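Local coordinates for hypothetical protein (Pseudomonas aeruginosa, PDB 4HSP) that is of unknown function, carries a predicted signal sequence in its natural form, and belongs to the DUF3299 family, whose clan is that of the OB folds, at residues L6-S9 with Q10-P13; G84-H88 with V89-P93. All blocks are in the same frame, centred on the assembly; numbering follows the deposited sequence.

Overall arrangement
Both contacts are local, each made within one unbroken run of chain, and both belong to loops around the mixed sheet. Contact 1 comes first: residues 6-13 leave the short strand 4-5 and pass through a 3-10 turn on the way to helix 26-34. Contact 2 follows much later, at 84-93, in the connection from strand 73-80 to strand 98-102. Their centres are 18 Å apart, and their nearest atoms remain about 7 Å from each other without touching. The two turns thus shape separate loops of a single family region. Each also reaches the second subunit, so that local folding of these loops contributes surface to the same assembly of four chains.

Contact 1 of 2, residues L6-S9 with Q10-P13; sequences LTWS and QLIP. With EDO (1,2-ethanediol), chain G; EDO (1,2-ethanediol), chain D; EDO (1,2-ethanediol), chain C.
The indole of Trp8 meets Leu11 obliquely, with CZ3 lying 3.8 Å from Leu11 CD2, while the Leu11 side chain crosses that of Leu6 at about a right angle, the two CD1 methyls meeting at 3.8 Å. The second flat group, the Gln10 amide, folds back over the start of the turn. With chi1 at -71°, its CG lies beside its own backbone N, and the extended chain brings OE1 to the amide of Thr7, 2.9 Å from Thr7 N; the donor is tilted 34° from the carbonyl plane. The return bond, Gln10 N to Thr7 O at 3.1 Å, makes the link between these residues reciprocal. An ethanediol hydroxyl also approaches OE1, and a second diol accepts a weak bond from NE2. Thr7 OG1 lies against Gln10 CG at 3.4 Å and shares a hydrogen bond of 2.9 Å with Ser9 OG, whose direction is open. Leu11 N bonds to Trp8 O at 3.1 Å, the i to i+3 pattern of a 3-10 turn. Trp8 NE1 is held by Pro60 O, and Leu6, Trp8 and Leu11 all pack on Leu59, which fixes the turn against strand 55-68, just after strand 4-5 and well ahead of helix 26-34.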
loop_
_atom_site.group_PDB
_atom_site.type_symbol
_atom_site.label_atom_id
_atom_site.label_comp_id
_atom_site.label_asym_id
_atom_site.label_seq_id
_atom_site.Cartn_x
_atom_site.Cartn_y
_atom_site.Cartn_z
ATOM N N LEU A 6 7.270 -1.856 -26.741
ATOM C CA LEU A 6 8.670 -1.603 -26.433
ATOM C C LEU A 6 9.084 -2.338 -25.169
ATOM O O LEU A 6 8.236 -2.709 -24.363
ATOM C CB LEU A 6 8.913 -0.089 -26.244
ATOM C CG LEU A 6 8.637 0.851 -27.441
ATOM C CD1 LEU A 6 8.973 2.293 -27.050
ATOM C CD2 LEU A 6 9.428 0.432 -28.679
ATOM N N THR A 7 10.392 -2.587 -25.024
ATOM C CA THR A 7 11.014 -3.096 -23.807
ATOM C C THR A 7 11.845 -1.938 -23.296
ATOM O O THR A 7 12.208 -1.070 -24.090
ATOM C CB THR A 7 11.831 -4.364 -24.047
ATOM O OG1 THR A 7 13.023 -4.035 -24.773
ATOM C CG2 THR A 7 11.030 -5.483 -24.732
ATOM N N TRP A 8 12.211 -1.927 -22.007
ATOM C CA TRP A 8 13.047 -0.856 -21.498
ATOM C C TRP A 8 14.427 -0.844 -22.141
ATOM O O TRP A 8 14.981 0.231 -22.300
ATOM C CB TRP A 8 13.154 -0.942 -19.983
ATOM C CG TRP A 8 11.885 -0.470 -19.341
ATOM C CD1 TRP A 8 10.823 -1.240 -18.959
ATOM C CD2 TRP A 8 11.465 0.890 -19.206
ATOM N NE1 TRP A 8 9.818 -0.440 -18.465
ATOM C CE2 TRP A 8 10.200 0.874 -18.574
ATOM C CE3 TRP A 8 12.074 2.127 -19.470
ATOM C CZ2 TRP A 8 9.532 2.049 -18.204
ATOM C CZ3 TRP A 8 11.406 3.289 -19.119
ATOM C CH2 TRP A 8 10.147 3.246 -18.502
ATOM N N SER A 9 14.954 -2.005 -22.558
ATOM C CA SER A 9 16.276 -2.099 -23.195
ATOM C C SER A 9 16.302 -1.451 -24.583
ATOM O O SER A 9 17.385 -1.085 -25.034
ATOM C CB SER A 9 16.753 -3.548 -23.292
ATOM O OG SER A 9 15.833 -4.348 -24.014
ATOM N N GLN A 10 15.120 -1.287 -25.251
ATOM C CA GLN A 10 15.015 -0.644 -26.574
ATOM C C GLN A 10 15.121 0.893 -26.440
ATOM O O GLN A 10 15.228 1.602 -27.446
ATOM C CB GLN A 10 13.709 -1.023 -27.273
ATOM C CG GLN A 10 13.626 -2.467 -27.760
ATOM C CD GLN A 10 12.272 -2.739 -28.357
ATOM O OE1 GLN A 10 11.367 -3.247 -27.703
ATOM N NE2 GLN A 10 12.078 -2.350 -29.593
ATOM N N LEU A 11 15.124 1.400 -25.192
ATOM C CA LEU A 11 15.215 2.825 -24.921
ATOM C C LEU A 11 16.663 3.226 -24.678
ATOM O O LEU A 11 16.942 4.409 -24.528
ATOM C CB LEU A 11 14.313 3.192 -23.724
ATOM C CG LEU A 11 12.887 3.669 -24.036
ATOM C CD1 LEU A 11 12.099 2.653 -24.907
ATOM C CD2 LEU A 11 12.160 4.006 -22.764
ATOM N N ILE A 12 17.579 2.250 -24.675
ATOM C CA ILE A 12 19.010 2.474 -24.512
ATOM C C ILE A 12 19.677 2.272 -25.877
ATOM O O ILE A 12 19.635 1.158 -26.415
ATOM C CB ILE A 12 19.669 1.601 -23.403
ATOM C CG1 ILE A 12 19.006 1.834 -22.021
ATOM C CG2 ILE A 12 21.162 1.906 -23.331
ATOM C CD1 ILE A 12 19.355 0.870 -21.003
ATOM N N PRO A 13 20.294 3.332 -26.460
ATOM C CA PRO A 13 20.946 3.172 -27.764
ATOM C C PRO A 13 22.173 2.269 -27.701
ATOM O O PRO A 13 22.748 2.053 -26.634
ATOM C CB PRO A 13 21.333 4.606 -28.141
ATOM C CG PRO A 13 21.383 5.323 -26.937
ATOM C CD PRO A 13 20.398 4.725 -25.994
HETATM C C1 EDO G . 18.451 -2.431 -27.935
HETATM O O1 EDO G . 17.447 -3.418 -27.673
HETATM C C2 EDO G . 17.899 -1.248 -28.795
HETATM O O2 EDO G . 18.811 -0.147 -28.766
HETATM C C1 EDO D . 8.104 -6.818 -27.692
HETATM O O1 EDO D . 7.523 -7.663 -28.667
HETATM C C2 EDO D . 9.567 -6.517 -28.065
HETATM O O2 EDO D . 9.660 -5.193 -28.568
HETATM C C1 EDO C . 9.156 -1.327 -32.230
HETATM O O1 EDO C . 9.308 -2.595 -31.558
HETATM C C2 EDO C . 10.527 -0.685 -32.637
HETATM O O2 EDO C . 10.336 0.630 -33.181
#

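Contact 2 of 2, residues G84-H88 with V89-P93; sequences GACIH and VPPPP
Cys86 and Pro91 meet through sulfur and ring carbon: from its CB, the Cys86 side chain runs to SG, which lies 3.6 Å from Pro91 CB and also approaches Pro91 CA. A chi1 of -51° places the sulfur beside the backbone N of Cys86, and from there it makes a looser approach to Pro92 CD at 4.2 Å. The same proline carbon meets Ala85 CB at 3.8 Å, so the Pro92 ring is touched by two successive residues of the turn.

Behind these side chains the backbone closes on itself. Gly84 O accepts from Ile87 N at 2.9 Å and from His88 N at 2.8 Å, and a weak, longer bond from Val89 N reaches the same oxygen. Cys86 N in turn bonds weakly to Val89 O at 3.1 Å, completing an isolated beta bridge between Ala85 and Val89. The result is a tight turn whose returning arm becomes a run of four prolines with backbone angles in the polyproline II region; proline nitrogens carry no hydrogen to donate, so beyond Val89 the contact passes from backbone bonds to ring packing. Gly84 has a positive phi of 92°, at which a CB would be jammed against the preceding carbonyl oxygen.

Val89 sets its CG2 between the backbone N and the carbonyl carbon, 4.0 Å from Ala85 CA. At the outer end of the turn, Ile87 CG2 sits over the centre of the His88 ring, 3.8 Å above its plane. That imidazole also meets the ring of Tyr112 of the second subunit, while Pro90 and Pro91 pack on Tyr147 of that subunit.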
loop_
_atom_site.group_PDB
_atom_site.type_symbol
_atom_site.label_atom_id
_atom_site.label_comp_id
_atom_site.label_asym_id
_atom_site.label_seq_id
_atom_site.Cartn_x
_atom_site.Cartn_y
_atom_site.Cartn_z
ATOM N N GLY A 84 9.236 1.853 -6.727
ATOM C CA GLY A 84 10.051 2.557 -5.746
ATOM C C GLY A 84 11.043 3.552 -6.308
ATOM O O GLY A 84 11.604 4.342 -5.544
ATOM N N ALA A 85 11.279 3.513 -7.638
ATOM C CA ALA A 85 12.197 4.410 -8.337
ATOM C C ALA A 85 11.875 5.831 -7.986
ATOM O O ALA A 85 10.706 6.218 -8.070
ATOM C CB ALA A 85 12.094 4.207 -9.832
ATOM N N CYS A 86 12.904 6.570 -7.488
ATOM C CA CYS A 86 12.942 7.975 -7.049
ATOM C C CYS A 86 12.542 8.131 -5.606
ATOM O O CYS A 86 12.859 9.160 -5.021
ATOM C CB CYS A 86 12.107 8.892 -7.941
ATOM S SG CYS A 86 12.460 8.730 -9.711
ATOM N N ILE A 87 11.845 7.143 -5.025
ATOM C CA ILE A 87 11.318 7.219 -3.660
ATOM C C ILE A 87 12.113 6.360 -2.682
ATOM O O ILE A 87 12.649 6.890 -1.710
ATOM C CB ILE A 87 9.811 6.811 -3.676
ATOM C CG1 ILE A 87 8.974 7.794 -4.532
ATOM C CG2 ILE A 87 9.226 6.638 -2.267
ATOM C CD1 ILE A 87 8.461 7.167 -5.784
ATOM N N HIS A 88 12.146 5.048 -2.905
ATOM C CA HIS A 88 12.815 4.097 -2.022
ATOM C C HIS A 88 14.253 3.807 -2.446
ATOM O O HIS A 88 15.077 3.463 -1.604
ATOM C CB HIS A 88 12.000 2.800 -1.924
ATOM C CG HIS A 88 10.660 2.994 -1.269
ATOM N ND1 HIS A 88 9.498 2.480 -1.831
ATOM C CD2 HIS A 88 10.341 3.646 -0.126
ATOM C CE1 HIS A 88 8.523 2.832 -1.014
ATOM N NE2 HIS A 88 8.983 3.546 0.019
ATOM N N VAL A 89 14.554 3.977 -3.728
ATOM C CA VAL A 89 15.881 3.806 -4.315
ATOM C C VAL A 89 16.156 5.016 -5.206
ATOM O O VAL A 89 15.188 5.660 -5.622
ATOM C CB VAL A 89 15.999 2.473 -5.133
ATOM C CG1 VAL A 89 16.037 1.237 -4.222
ATOM C CG2 VAL A 89 14.900 2.361 -6.188
ATOM N N PRO A 90 17.422 5.297 -5.600
ATOM C CA PRO A 90 17.679 6.434 -6.513
ATOM C C PRO A 90 16.940 6.363 -7.855
ATOM O O PRO A 90 16.638 5.273 -8.334
ATOM C CB PRO A 90 19.192 6.352 -6.762
ATOM C CG PRO A 90 19.732 5.685 -5.565
ATOM C CD PRO A 90 18.687 4.679 -5.153
ATOM N N PRO A 91 16.668 7.520 -8.501
ATOM C CA PRO A 91 16.014 7.485 -9.825
ATOM C C PRO A 91 16.798 6.676 -10.871
ATOM O O PRO A 91 18.043 6.684 -10.839
ATOM C CB PRO A 91 16.003 8.963 -10.250
ATOM C CG PRO A 91 16.165 9.726 -9.033
ATOM C CD PRO A 91 16.952 8.907 -8.081
ATOM N N PRO A 92 16.108 6.027 -11.852
ATOM C CA PRO A 92 16.838 5.340 -12.944
ATOM C C PRO A 92 17.549 6.345 -13.868
ATOM O O PRO A 92 17.248 7.542 -13.768
ATOM C CB PRO A 92 15.717 4.618 -13.726
ATOM C CG PRO A 92 14.503 4.720 -12.910
ATOM C CD PRO A 92 14.647 5.941 -12.054
ATOM N N PRO A 93 18.439 5.921 -14.809
ATOM C CA PRO A 93 18.983 6.886 -15.799
ATOM C C PRO A 93 17.846 7.508 -16.621
ATOM O O PRO A 93 16.776 6.898 -16.728
ATOM C CB PRO A 93 19.898 6.028 -16.671
ATOM C CG PRO A 93 20.159 4.821 -15.873
ATOM C CD PRO A 93 18.920 4.557 -15.101
#